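Local coordinates for protein titin (Homo sapiens, PDB 3LCY) that forms part of the giant sarcomeric filament of striated muscle, here two consecutive A-band immunoglobulin domains, probably serving as protein-binding modules along the thick filament, at residues Q178-V182 and F183-D187. Numbering follows the deposited sequence.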
loop_
_atom_site.group_PDB
_atom_site.type_symbol
_atom_site.label_atom_id
_atom_site.label_comp_id
_atom_site.label_asym_id
_atom_site.label_seq_id
_atom_site.Cartn_x
_atom_site.Cartn_y
_atom_site.Cartn_z
ATOM N N GLN A 178 -11.387 -6.646 12.873
ATOM C CA GLN A 178 -11.418 -7.609 11.788
ATOM C C GLN A 178 -11.029 -7.042 10.434
ATOM O O GLN A 178 -11.493 -5.985 10.039
ATOM C CB GLN A 178 -12.815 -8.211 11.706
ATOM C CG GLN A 178 -12.876 -9.565 11.055
ATOM C CD GLN A 178 -14.169 -10.270 11.351
ATOM O OE1 GLN A 178 -15.242 -9.782 11.021
ATOM N NE2 GLN A 178 -14.077 -11.425 11.984
ATOM N N LEU A 179 -10.175 -7.769 9.730
ATOM C CA LEU A 179 -9.722 -7.369 8.412
ATOM C C LEU A 179 -10.073 -8.457 7.412
ATOM O O LEU A 179 -9.769 -9.616 7.630
ATOM C CB LEU A 179 -8.214 -7.141 8.420
ATOM C CG LEU A 179 -7.693 -5.863 9.073
ATOM C CD1 LEU A 179 -8.472 -5.546 10.315
ATOM C CD2 LEU A 179 -6.232 -6.007 9.408
ATOM N N SER A 180 -10.709 -8.090 6.309
ATOM C CA SER A 180 -11.052 -9.094 5.312
ATOM C C SER A 180 -11.014 -8.669 3.852
ATOM O O SER A 180 -11.432 -7.577 3.504
ATOM C CB SER A 180 -12.469 -9.629 5.571
ATOM O OG SER A 180 -12.622 -10.147 6.871
ATOM N N ASN A 181 -10.561 -9.575 2.999
ATOM C CA ASN A 181 -10.482 -9.355 1.561
ATOM C C ASN A 181 -10.777 -10.657 0.813
ATOM O O ASN A 181 -11.107 -11.659 1.430
ATOM C CB ASN A 181 -9.170 -8.691 1.132
ATOM C CG ASN A 181 -7.989 -9.617 1.196
ATOM O OD1 ASN A 181 -8.131 -10.826 1.236
ATOM N ND2 ASN A 181 -6.804 -9.044 1.189
ATOM N N VAL A 182 -10.679 -10.645 -0.507
ATOM C CA VAL A 182 -10.967 -11.839 -1.290
ATOM C C VAL A 182 -10.070 -12.999 -0.885
ATOM O O VAL A 182 -10.502 -14.140 -0.854
ATOM C CB VAL A 182 -10.808 -11.579 -2.795
ATOM C CG1 VAL A 182 -11.956 -10.753 -3.307
ATOM C CG2 VAL A 182 -9.503 -10.886 -3.072
ATOM N N PHE A 183 -8.816 -12.701 -0.592
ATOM C CA PHE A 183 -7.843 -13.701 -0.168
ATOM C C PHE A 183 -8.111 -14.373 1.187
ATOM O O PHE A 183 -7.830 -15.550 1.359
ATOM C CB PHE A 183 -6.435 -13.145 -0.295
ATOM C CG PHE A 183 -6.138 -12.645 -1.666
ATOM C CD1 PHE A 183 -6.240 -13.494 -2.750
ATOM C CD2 PHE A 183 -5.801 -11.329 -1.886
ATOM C CE1 PHE A 183 -5.988 -13.045 -4.019
ATOM C CE2 PHE A 183 -5.550 -10.876 -3.157
ATOM C CZ PHE A 183 -5.644 -11.735 -4.224
ATOM N N GLY A 184 -8.630 -13.623 2.152
ATOM C CA GLY A 184 -8.921 -14.184 3.458
ATOM C C GLY A 184 -9.329 -13.184 4.521
ATOM O O GLY A 184 -9.522 -12.012 4.237
ATOM N N THR A 185 -9.461 -13.656 5.757
ATOM C CA THR A 185 -9.815 -12.792 6.873
ATOM C C THR A 185 -8.901 -13.051 8.063
ATOM O O THR A 185 -8.290 -14.114 8.169
ATOM C CB THR A 185 -11.273 -13.011 7.313
ATOM O OG1 THR A 185 -11.589 -12.132 8.399
ATOM C CG2 THR A 185 -11.483 -14.448 7.758
ATOM N N VAL A 186 -8.810 -12.068 8.953
ATOM C CA VAL A 186 -8.041 -12.205 10.183
ATOM C C VAL A 186 -8.620 -11.268 11.235
ATOM O O VAL A 186 -9.246 -10.261 10.902
ATOM C CB VAL A 186 -6.548 -11.884 9.970
ATOM C CG1 VAL A 186 -6.346 -10.387 9.802
ATOM C CG2 VAL A 186 -5.719 -12.409 11.137
ATOM N N ASP A 187 -8.429 -11.607 12.505
ATOM C CA ASP A 187 -8.942 -10.774 13.584
ATOM C C ASP A 187 -8.062 -10.848 14.824
ATOM O O ASP A 187 -7.285 -11.788 14.999
ATOM C CB ASP A 187 -10.382 -11.162 13.934
ATOM C CG ASP A 187 -10.473 -12.499 14.640
ATOM O OD1 ASP A 187 -10.114 -12.568 15.833
ATOM O OD2 ASP A 187 -10.916 -13.481 14.006
HETATM O O HOH W 1 -11.593 -13.785 11.414
#
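N181 and G184 close the F-G beta hairpin of an I-set immunoglobulin domain, and the asparagine side chain does much of the work. CB stands to one side of the turn; a chi1 of 73° places CG between the backbone N and the carbonyl carbon, which brings OD1 in to the turn. N181 CG then lies 3.7 Å from F183 N, while N181 OD1 accepts a hydrogen bond from G184 N (3.0 Å). On the other branch, N181 ND2 passes 4.0 Å from F183 CD2, and the amide and ring planes stand 86° apart. The main chain shuts the same turn: N181 N donates to G184 O at 172°, whereas the return bond from G184 N to N181 O is weak. Next to it, V182 CG2 sits over the centre of the ring of its neighbour F183, 3.8 Å from the centroid, a CH-pi contact.

Below the turn the strands run antiparallel. L179 and V186 form the hydrogen-bonded pair, through L179 N to V186 O (2.9 Å) and V186 N to L179 O, and L179 CB meets V186 CG1 at 4.0 Å. On the opposite face, S180 OG and T185 OG1 share a hydrogen bond of 2.7 Å. Farther along this face a water donates to D187 OD2 (2.7 Å) and is weakly bonded to Q178 NE2 and T185 OG1.

Strand 173-180 also pairs with strand 134-139, through Q178 with T136 and S180 with A134. On strand 88-103, N181 ND2 bonds A99 O, F183 touches Q98 and T100, and L179 packs on F103, so this end of the hairpin rests on the long strand 88-103, which probably links the two immunoglobulin domains.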